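Local coordinates for amorpha-4,11-diene synthase (Artemisia annua, PDB 4GAX), which probably cyclises farnesyl diphosphate to a sesquiterpene, with release of diphosphate, at residues Q88-S93 / K242-E247; L122-M127 / C136-N141; E333-W338 / F383-V388. All blocks are in the same frame, centred on the assembly; numbering follows the deposited sequence.

Contact 1 (Q88-S93 / K242-E247); sequences QRLGIS and KLAKLE
The Schellman motif that closes helix 77-89 at G91 brings L90 and I92 against L243, A244 and E247 on one side of helix 238-269. G91 takes a positive phi of 86°, and its N bonds back to Q88 O. Around this turn, L90 and I92 both point toward the other helix. L90 comes closest with CB, 3.8 Å from A244 CB; its side chain also touches Y226 and I227 of helix 219-232. I92 has two working branches. CG1 sits between the backbone N and the carbonyl carbon (chi1 41°), and the extended chi2 carries CD1 to within 4.0 Å of L243 CD2. The other branch, CG2, lies over the helix surface, 4.0 Å from A244 CA and 3.7 Å from E247 CB. Cut back to an alanine, this position is likely to leave a gap beside A244, with L243 CD2 and E247 CB losing their apolar neighbour. Past its CB and CG, E247 bends away, and OE1 bonds Y94 OH. One water joins the backbones, donating to L90 O at 2.8 Å and to A244 O at 2.8 Å, thus spending both its protons. No direct hydrogen bond links the two segments; cohesion comes from close-fitting aliphatic groups, with one water bridging the two carbonyl oxygens.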
loop_
_atom_site.group_PDB
_atom_site.type_symbol
_atom_site.label_atom_id
_atom_site.label_comp_id
_atom_site.label_asym_id
_atom_site.label_seq_id
_atom_site.Cartn_x
_atom_site.Cartn_y
_atom_site.Cartn_z
ATOM N N GLN A 88 6.681 14.442 -5.595
ATOM C CA GLN A 88 5.964 13.260 -5.123
ATOM C C GLN A 88 6.672 11.980 -5.556
ATOM O O GLN A 88 6.868 11.054 -4.764
ATOM C CB GLN A 88 4.512 13.261 -5.640
ATOM C CG GLN A 88 3.605 14.295 -4.969
ATOM C CD GLN A 88 2.208 14.342 -5.602
ATOM O OE1 GLN A 88 2.013 13.906 -6.738
ATOM N NE2 GLN A 88 1.240 14.868 -4.865
ATOM N N ARG A 89 7.040 11.920 -6.828
ATOM C CA ARG A 89 7.707 10.736 -7.349
ATOM C C ARG A 89 9.123 10.577 -6.821
ATOM O O ARG A 89 9.634 9.451 -6.732
ATOM C CB ARG A 89 7.689 10.758 -8.881
ATOM C CG ARG A 89 6.252 10.848 -9.440
ATOM C CD ARG A 89 6.269 10.777 -10.941
ATOM N NE ARG A 89 6.645 9.444 -11.383
ATOM C CZ ARG A 89 6.476 8.994 -12.623
ATOM N NH1 ARG A 89 5.960 9.785 -13.557
ATOM N NH2 ARG A 89 6.825 7.749 -12.928
ATOM N N LEU A 90 9.773 11.696 -6.494
ATOM C CA LEU A 90 11.111 11.616 -5.884
ATOM C C LEU A 90 11.059 11.180 -4.406
ATOM O O LEU A 90 12.101 10.915 -3.774
ATOM C CB LEU A 90 11.863 12.943 -6.012
ATOM C CG LEU A 90 12.316 13.278 -7.439
ATOM C CD1 LEU A 90 12.840 14.729 -7.502
ATOM C CD2 LEU A 90 13.390 12.293 -7.882
ATOM N N GLY A 91 9.847 11.141 -3.865
ATOM C CA GLY A 91 9.604 10.558 -2.558
ATOM C C GLY A 91 9.814 11.524 -1.410
ATOM O O GLY A 91 10.014 11.087 -0.274
ATOM N N ILE A 92 9.775 12.829 -1.702
ATOM C CA ILE A 92 9.981 13.853 -0.666
ATOM C C ILE A 92 8.766 14.753 -0.432
ATOM O O ILE A 92 8.885 15.861 0.104
ATOM C CB ILE A 92 11.211 14.727 -0.952
ATOM C CG1 ILE A 92 11.303 15.075 -2.437
ATOM C CG2 ILE A 92 12.476 14.011 -0.523
ATOM C CD1 ILE A 92 12.378 16.105 -2.719
ATOM N N SER A 93 7.592 14.281 -0.833
ATOM C CA SER A 93 6.379 15.059 -0.619
ATOM C C SER A 93 6.130 15.328 0.873
ATOM O O SER A 93 5.604 16.386 1.229
ATOM C CB SER A 93 5.177 14.379 -1.273
ATOM O OG SER A 93 4.966 13.095 -0.713
ATOM N N LYS A 242 19.316 16.521 -5.528
ATOM C CA LYS A 242 20.255 16.488 -4.406
ATOM C C LYS A 242 19.514 16.232 -3.098
ATOM O O LYS A 242 19.910 15.385 -2.282
ATOM C CB LYS A 242 21.032 17.797 -4.319
ATOM C CG LYS A 242 22.152 17.759 -3.297
ATOM C CD LYS A 242 22.806 19.123 -3.142
ATOM C CE LYS A 242 24.129 19.010 -2.402
ATOM N NZ LYS A 242 24.648 20.351 -2.021
ATOM N N LEU A 243 18.420 16.961 -2.912
ATOM C CA LEU A 243 17.586 16.806 -1.734
ATOM C C LEU A 243 16.949 15.422 -1.657
ATOM O O LEU A 243 16.908 14.801 -0.584
ATOM C CB LEU A 243 16.476 17.863 -1.756
ATOM C CG LEU A 243 15.449 17.799 -0.627
ATOM C CD1 LEU A 243 16.129 17.896 0.732
ATOM C CD2 LEU A 243 14.441 18.908 -0.794
ATOM N N ALA A 244 16.428 14.948 -2.783
ATOM C CA ALA A 244 15.746 13.655 -2.795
ATOM C C ALA A 244 16.667 12.511 -2.375
ATOM O O ALA A 244 16.237 11.565 -1.706
ATOM C CB ALA A 244 15.130 13.366 -4.180
ATOM N N LYS A 245 17.927 12.584 -2.778
ATOM C CA LYS A 245 18.849 11.491 -2.481
ATOM C C LYS A 245 19.320 11.547 -1.032
ATOM O O LYS A 245 19.445 10.506 -0.381
ATOM C CB LYS A 245 20.043 11.517 -3.430
ATOM C CG LYS A 245 19.696 11.220 -4.883
ATOM C CD LYS A 245 20.938 11.449 -5.784
ATOM C CE LYS A 245 21.613 10.147 -6.160
ATOM N NZ LYS A 245 22.899 10.375 -6.911
ATOM N N LEU A 246 19.597 12.756 -0.538
ATOM C CA LEU A 246 20.008 12.942 0.859
ATOM C C LEU A 246 18.889 12.468 1.782
ATOM O O LEU A 246 19.122 11.774 2.783
ATOM C CB LEU A 246 20.313 14.417 1.149
ATOM C CG LEU A 246 21.753 14.930 1.016
ATOM C CD1 LEU A 246 22.528 14.165 -0.024
ATOM C CD2 LEU A 246 21.762 16.432 0.688
ATOM N N GLU A 247 17.665 12.852 1.436
ATOM C CA GLU A 247 16.490 12.503 2.228
ATOM C C GLU A 247 16.192 11.017 2.124
ATOM O O GLU A 247 15.808 10.394 3.105
ATOM C CB GLU A 247 15.286 13.306 1.758
ATOM C CG GLU A 247 15.328 14.747 2.230
ATOM C CD GLU A 247 15.168 14.865 3.738
ATOM O OE1 GLU A 247 14.542 13.967 4.357
ATOM O OE2 GLU A 247 15.668 15.858 4.300
HETATM O O HOH W 1 13.611 10.665 -1.426
#

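Contact 2 (L122-M127 / C136-N141); sequences LWFRLM and CDVFNN
F124 offers one ring face to the edge of F139: CE2 of F139 stands 3.4 Å above the plane of the F124 ring, over its centre, and F124 CD2 in turn lies in the plane of the F139 ring, at its edge. This is a T-shaped pair, with centroids 4.8 Å apart and planes at 71°. A face of the F139 ring is covered near its rim by CG1 of its own neighbour V138, and the same methyl touches the edge of the W123 indole, 3.6 Å from W123 CZ3. On a face of that indole, also toward the rim, sits M127 CG from the next turn of the helix; W115 stacks with W123 as well. Both aromatic side chains of the helix leave with CG anti to the backbone N (chi1 163° for W123), which sends the two rings out to meet the returning chain. C136 adds its sulfur obliquely: SG lies 5.0 Å from the centroid of the F124 ring and 4.1 Å from F124 CZ. The returning chain is itself wound up, F139 N bonding C136 O at 2.9 Å and N140 N bonding D137 O. V138 points at the helix, the F139 ring swings in toward it, and C136 reaches F124 although its CB points away. L177 of helix 175-194 touches F124, C136 and F139 and extends the cluster. The whole is a cluster of aromatic and aliphatic side chains within the all-helical N-terminal domain of a plant terpene synthase, folding the chain that follows helix 120-129 back onto that helix.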
loop_
_atom_site.group_PDB
_atom_site.type_symbol
_atom_site.label_atom_id
_atom_site.label_comp_id
_atom_site.label_asym_id
_atom_site.label_seq_id
_atom_site.Cartn_x
_atom_site.Cartn_y
_atom_site.Cartn_z
ATOM N N LEU A 122 -1.744 15.181 -16.528
ATOM C CA LEU A 122 -1.094 15.249 -15.218
ATOM C C LEU A 122 -2.029 15.911 -14.212
ATOM O O LEU A 122 -2.154 15.469 -13.068
ATOM C CB LEU A 122 0.230 16.026 -15.315
ATOM C CG LEU A 122 0.941 16.262 -13.983
ATOM C CD1 LEU A 122 1.266 14.911 -13.326
ATOM C CD2 LEU A 122 2.188 17.099 -14.157
ATOM N N TRP A 123 -2.712 16.962 -14.646
ATOM C CA TRP A 123 -3.645 17.647 -13.765
ATOM C C TRP A 123 -4.690 16.661 -13.261
ATOM O O TRP A 123 -4.976 16.609 -12.065
ATOM C CB TRP A 123 -4.318 18.809 -14.497
ATOM C CG TRP A 123 -5.566 19.319 -13.814
ATOM C CD1 TRP A 123 -5.628 20.213 -12.785
ATOM C CD2 TRP A 123 -6.926 18.969 -14.128
ATOM N NE1 TRP A 123 -6.947 20.446 -12.434
ATOM C CE2 TRP A 123 -7.761 19.687 -13.242
ATOM C CE3 TRP A 123 -7.519 18.114 -15.069
ATOM C CZ2 TRP A 123 -9.153 19.592 -13.275
ATOM C CZ3 TRP A 123 -8.900 18.009 -15.101
ATOM C CH2 TRP A 123 -9.705 18.748 -14.213
ATOM N N PHE A 124 -5.227 15.861 -14.180
ATOM C CA PHE A 124 -6.305 14.934 -13.859
ATOM C C PHE A 124 -5.852 13.953 -12.779
ATOM O O PHE A 124 -6.552 13.732 -11.786
ATOM C CB PHE A 124 -6.730 14.195 -15.136
ATOM C CG PHE A 124 -7.721 13.091 -14.914
ATOM C CD1 PHE A 124 -9.075 13.360 -14.850
ATOM C CD2 PHE A 124 -7.293 11.774 -14.809
ATOM C CE1 PHE A 124 -10.007 12.325 -14.662
ATOM C CE2 PHE A 124 -8.198 10.740 -14.640
ATOM C CZ PHE A 124 -9.567 11.017 -14.558
ATOM N N ARG A 125 -4.684 13.361 -12.984
ATOM C CA ARG A 125 -4.185 12.354 -12.063
ATOM C C ARG A 125 -3.826 12.930 -10.688
ATOM O O ARG A 125 -4.162 12.344 -9.658
ATOM C CB ARG A 125 -2.982 11.624 -12.673
ATOM C CG ARG A 125 -2.385 10.585 -11.744
ATOM C CD ARG A 125 -1.295 9.776 -12.427
ATOM N NE ARG A 125 -0.111 10.583 -12.753
ATOM C CZ ARG A 125 0.759 11.036 -11.849
ATOM N NH1 ARG A 125 0.588 10.757 -10.557
ATOM N NH2 ARG A 125 1.810 11.754 -12.236
ATOM N N LEU A 126 -3.147 14.075 -10.669
ATOM C CA LEU A 126 -2.796 14.718 -9.394
ATOM C C LEU A 126 -4.022 15.173 -8.620
ATOM O O LEU A 126 -4.053 15.089 -7.374
ATOM C CB LEU A 126 -1.853 15.908 -9.600
ATOM C CG LEU A 126 -0.468 15.700 -10.195
ATOM C CD1 LEU A 126 0.325 17.032 -10.126
ATOM C CD2 LEU A 126 0.286 14.574 -9.493
ATOM N N MET A 127 -5.035 15.663 -9.333
ATOM C CA MET A 127 -6.277 16.023 -8.661
ATOM C C MET A 127 -6.922 14.797 -8.004
ATOM O O MET A 127 -7.256 14.823 -6.820
ATOM C CB MET A 127 -7.261 16.699 -9.633
ATOM C CG MET A 127 -6.844 18.121 -10.050
ATOM S SD MET A 127 -6.796 19.316 -8.682
ATOM C CE MET A 127 -5.061 19.335 -8.308
ATOM N N CYS A 136 -13.767 13.282 -16.444
ATOM C CA CYS A 136 -13.005 13.002 -17.661
ATOM C C CYS A 136 -13.166 14.008 -18.794
ATOM O O CYS A 136 -12.527 13.848 -19.839
ATOM C CB CYS A 136 -13.386 11.626 -18.196
ATOM S SG CYS A 136 -12.625 10.333 -17.269
ATOM N N ASP A 137 -14.019 15.017 -18.611
ATOM C CA ASP A 137 -14.284 16.004 -19.671
ATOM C C ASP A 137 -13.009 16.624 -20.221
ATOM O O ASP A 137 -12.939 16.960 -21.395
ATOM C CB ASP A 137 -15.184 17.134 -19.168
ATOM C CG ASP A 137 -16.601 16.669 -18.868
ATOM O OD1 ASP A 137 -16.947 15.522 -19.230
ATOM O OD2 ASP A 137 -17.369 17.462 -18.273
ATOM N N VAL A 138 -12.002 16.769 -19.365
ATOM C CA VAL A 138 -10.759 17.400 -19.758
ATOM C C VAL A 138 -10.108 16.656 -20.925
ATOM O O VAL A 138 -9.334 17.244 -21.689
ATOM C CB VAL A 138 -9.777 17.503 -18.566
ATOM C CG1 VAL A 138 -9.282 16.115 -18.139
ATOM C CG2 VAL A 138 -8.600 18.410 -18.911
ATOM N N PHE A 139 -10.447 15.375 -21.088
ATOM C CA PHE A 139 -9.836 14.566 -22.149
ATOM C C PHE A 139 -10.502 14.667 -23.512
ATOM O O PHE A 139 -9.943 14.210 -24.513
ATOM C CB PHE A 139 -9.743 13.101 -21.725
ATOM C CG PHE A 139 -8.829 12.885 -20.558
ATOM C CD1 PHE A 139 -7.459 13.053 -20.700
ATOM C CD2 PHE A 139 -9.343 12.542 -19.309
ATOM C CE1 PHE A 139 -6.606 12.866 -19.608
ATOM C CE2 PHE A 139 -8.500 12.359 -18.222
ATOM C CZ PHE A 139 -7.134 12.516 -18.375
ATOM N N ASN A 140 -11.687 15.259 -23.554
ATOM C CA ASN A 140 -12.451 15.280 -24.791
ATOM C C ASN A 140 -11.681 15.830 -25.985
ATOM O O ASN A 140 -11.828 15.329 -27.099
ATOM C CB ASN A 140 -13.792 15.990 -24.590
ATOM C CG ASN A 140 -14.778 15.130 -23.825
ATOM O OD1 ASN A 140 -14.741 13.903 -23.919
ATOM N ND2 ASN A 140 -15.662 15.764 -23.060
ATOM N N ASN A 141 -10.829 16.827 -25.762
ATOM C CA ASN A 141 -10.038 17.354 -26.876
ATOM C C ASN A 141 -8.691 16.662 -27.103
ATOM O O ASN A 141 -7.826 17.166 -27.822
ATOM C CB ASN A 141 -9.918 18.876 -26.801
ATOM C CG ASN A 141 -11.267 19.561 -26.957
ATOM O OD1 ASN A 141 -12.014 19.299 -27.910
ATOM N ND2 ASN A 141 -11.598 20.423 -26.003
#

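Contact 3 (E333-W338 / F383-V388); sequences EAIERW and FVKDFV
K385 reaches across to the last turn of helix 325-337 and donates from NZ to E336 O at 3.0 Å. The ammonium approaches off the carbonyl axis, at a C=O...N angle of 139° and tilted 24° from the carbonyl plane. Water 2 accepts from K385 NZ at 3.0 Å and donates to E336 OE1 at 2.8 Å, linking two charges that stand too far apart for a salt bridge; E336 OE2 has its own partner in R389 NE. The ammonium thus lies close to a helix C-terminus, which probably favours its positive charge. An extended chain takes it there, CE passing 3.7 Å from W338 CE3. Over 333-337 and 383-388 the helices run antiparallel (172°), with a closest axis approach of 9.5 Å, in the metal-binding domain of the class I terpene synthase fold. Beside the polar contacts, I335 CG2 meets V388 CG2 at 3.7 Å, and the indole edge of W338 abuts V384, with K381 making a cation-pi contact to the ring. A334 O accepts both W338 N and Y354 OH. V388 touches Y319 and F387 touches D316, both in the DDIYD sequence of helix 299-322, the aspartate-rich motif that in this family typically binds magnesium.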
loop_
_atom_site.group_PDB
_atom_site.type_symbol
_atom_site.label_atom_id
_atom_site.label_comp_id
_atom_site.label_asym_id
_atom_site.label_seq_id
_atom_site.Cartn_x
_atom_site.Cartn_y
_atom_site.Cartn_z
ATOM N N GLU A 333 -12.348 -17.738 23.340
ATOM C CA GLU A 333 -12.962 -17.158 24.537
ATOM C C GLU A 333 -11.930 -16.362 25.332
ATOM O O GLU A 333 -12.243 -15.304 25.891
ATOM C CB GLU A 333 -13.622 -18.235 25.411
ATOM C CG GLU A 333 -14.219 -17.702 26.711
ATOM C CD GLU A 333 -15.166 -16.524 26.497
ATOM O OE1 GLU A 333 -16.008 -16.589 25.572
ATOM O OE2 GLU A 333 -15.066 -15.530 27.254
ATOM N N ALA A 334 -10.700 -16.869 25.374
ATOM C CA ALA A 334 -9.603 -16.143 26.002
ATOM C C ALA A 334 -9.382 -14.787 25.319
ATOM O O ALA A 334 -9.069 -13.787 25.976
ATOM C CB ALA A 334 -8.337 -16.968 25.963
ATOM N N ILE A 335 -9.538 -14.746 24.000
ATOM C CA ILE A 335 -9.389 -13.478 23.289
ATOM C C ILE A 335 -10.562 -12.555 23.635
ATOM O O ILE A 335 -10.363 -11.360 23.864
ATOM C CB ILE A 335 -9.231 -13.674 21.766
ATOM C CG1 ILE A 335 -7.875 -14.315 21.464
ATOM C CG2 ILE A 335 -9.319 -12.329 21.019
ATOM C CD1 ILE A 335 -6.676 -13.371 21.677
ATOM N N GLU A 336 -11.771 -13.120 23.706
ATOM C CA GLU A 336 -12.953 -12.366 24.132
ATOM C C GLU A 336 -12.761 -11.803 25.534
ATOM O O GLU A 336 -13.176 -10.677 25.822
ATOM C CB GLU A 336 -14.216 -13.241 24.113
ATOM C CG GLU A 336 -14.674 -13.698 22.736
ATOM C CD GLU A 336 -15.212 -12.572 21.859
ATOM O OE1 GLU A 336 -15.280 -11.408 22.315
ATOM O OE2 GLU A 336 -15.578 -12.861 20.695
ATOM N N ARG A 337 -12.130 -12.594 26.400
ATOM C CA ARG A 337 -11.892 -12.196 27.784
ATOM C C ARG A 337 -10.860 -11.075 27.875
ATOM O O ARG A 337 -10.996 -10.173 28.697
ATOM C CB ARG A 337 -11.456 -13.405 28.617
ATOM C CG ARG A 337 -12.091 -13.470 29.994
ATOM C CD ARG A 337 -11.999 -14.874 30.574
ATOM N NE ARG A 337 -13.215 -15.651 30.343
ATOM C CZ ARG A 337 -14.201 -15.764 31.229
ATOM N NH1 ARG A 337 -14.109 -15.152 32.403
ATOM N NH2 ARG A 337 -15.275 -16.490 30.942
ATOM N N TRP A 338 -9.835 -11.141 27.023
ATOM C CA TRP A 338 -8.836 -10.078 26.909
ATOM C C TRP A 338 -8.277 -9.718 28.280
ATOM O O TRP A 338 -8.451 -8.591 28.757
ATOM C CB TRP A 338 -9.451 -8.838 26.259
ATOM C CG TRP A 338 -8.461 -7.906 25.611
ATOM C CD1 TRP A 338 -7.655 -7.000 26.240
ATOM C CD2 TRP A 338 -8.195 -7.772 24.203
ATOM N NE1 TRP A 338 -6.898 -6.313 25.313
ATOM C CE2 TRP A 338 -7.210 -6.771 24.056
ATOM C CE3 TRP A 338 -8.692 -8.406 23.058
ATOM C CZ2 TRP A 338 -6.711 -6.383 22.803
ATOM C CZ3 TRP A 338 -8.199 -8.014 21.806
ATOM C CH2 TRP A 338 -7.219 -7.014 21.692
ATOM N N PHE A 383 -12.270 -4.839 17.072
ATOM C CA PHE A 383 -11.927 -5.334 15.742
ATOM C C PHE A 383 -10.953 -6.503 15.829
ATOM O O PHE A 383 -10.960 -7.400 14.982
ATOM C CB PHE A 383 -11.313 -4.219 14.898
ATOM C CG PHE A 383 -12.332 -3.319 14.247
ATOM C CD1 PHE A 383 -12.796 -3.585 12.964
ATOM C CD2 PHE A 383 -12.827 -2.214 14.920
ATOM C CE1 PHE A 383 -13.727 -2.762 12.356
ATOM C CE2 PHE A 383 -13.760 -1.379 14.315
ATOM C CZ PHE A 383 -14.211 -1.657 13.032
ATOM N N VAL A 384 -10.099 -6.484 16.844
ATOM C CA VAL A 384 -9.166 -7.577 17.036
ATOM C C VAL A 384 -9.942 -8.814 17.465
ATOM O O VAL A 384 -9.726 -9.913 16.930
ATOM C CB VAL A 384 -8.101 -7.222 18.078
ATOM C CG1 VAL A 384 -7.053 -8.335 18.151
ATOM C CG2 VAL A 384 -7.428 -5.908 17.697
ATOM N N LYS A 385 -10.869 -8.637 18.402
ATOM C CA LYS A 385 -11.709 -9.749 18.840
ATOM C C LYS A 385 -12.548 -10.265 17.688
ATOM O O LYS A 385 -12.735 -11.470 17.552
ATOM C CB LYS A 385 -12.635 -9.318 19.966
ATOM C CG LYS A 385 -11.927 -9.023 21.272
ATOM C CD LYS A 385 -12.954 -8.596 22.296
ATOM C CE LYS A 385 -12.336 -8.342 23.648
ATOM N NZ LYS A 385 -13.398 -7.908 24.584
ATOM N N ASP A 386 -13.058 -9.353 16.862
ATOM C CA ASP A 386 -13.924 -9.762 15.750
ATOM C C ASP A 386 -13.149 -10.566 14.711
ATOM O O ASP A 386 -13.698 -11.444 14.052
ATOM C CB ASP A 386 -14.591 -8.562 15.083
ATOM C CG ASP A 386 -15.800 -8.964 14.267
ATOM O OD1 ASP A 386 -16.721 -9.557 14.863
ATOM O OD2 ASP A 386 -15.818 -8.725 13.040
ATOM N N PHE A 387 -11.861 -10.268 14.582
ATOM C CA PHE A 387 -10.974 -11.018 13.697
ATOM C C PHE A 387 -10.842 -12.475 14.157
ATOM O O PHE A 387 -11.017 -13.403 13.364
ATOM C CB PHE A 387 -9.597 -10.346 13.645
ATOM C CG PHE A 387 -8.550 -11.161 12.937
ATOM C CD1 PHE A 387 -8.571 -11.290 11.558
ATOM C CD2 PHE A 387 -7.534 -11.783 13.650
ATOM C CE1 PHE A 387 -7.610 -12.038 10.905
ATOM C CE2 PHE A 387 -6.565 -12.535 13.000
ATOM C CZ PHE A 387 -6.605 -12.666 11.629
ATOM N N VAL A 388 -10.551 -12.672 15.444
ATOM C CA VAL A 388 -10.401 -14.017 15.994
ATOM C C VAL A 388 -11.733 -14.769 15.979
ATOM O O VAL A 388 -11.781 -15.961 15.663
ATOM C CB VAL A 388 -9.831 -13.973 17.417
ATOM C CG1 VAL A 388 -9.490 -15.367 17.903
ATOM C CG2 VAL A 388 -8.593 -13.080 17.435
HETATM O O HOH W 2 -15.922 -9.544 24.286
#

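In the fold
Contact 1 joins chain regions 149 residues apart, and both segments of contact 2 fall between them in sequence; contact 3 follows later. Contacts 1 and 2 have centres about 26 Å apart and meet where Q88, near the end of helix 77-89, packs on L126 of helix 120-129. Contact 3 sits across the chain's centre, its own centre about 42 Å from that of contact 1 and 47 Å from that of contact 2, with no touch to either. Contact 2 belongs to the N-terminal domain, contact 1 joins the end of helix 77-89 to the long helix 238-269, and contact 3 packs helices of the metal-binding domain, where catalysis probably takes place.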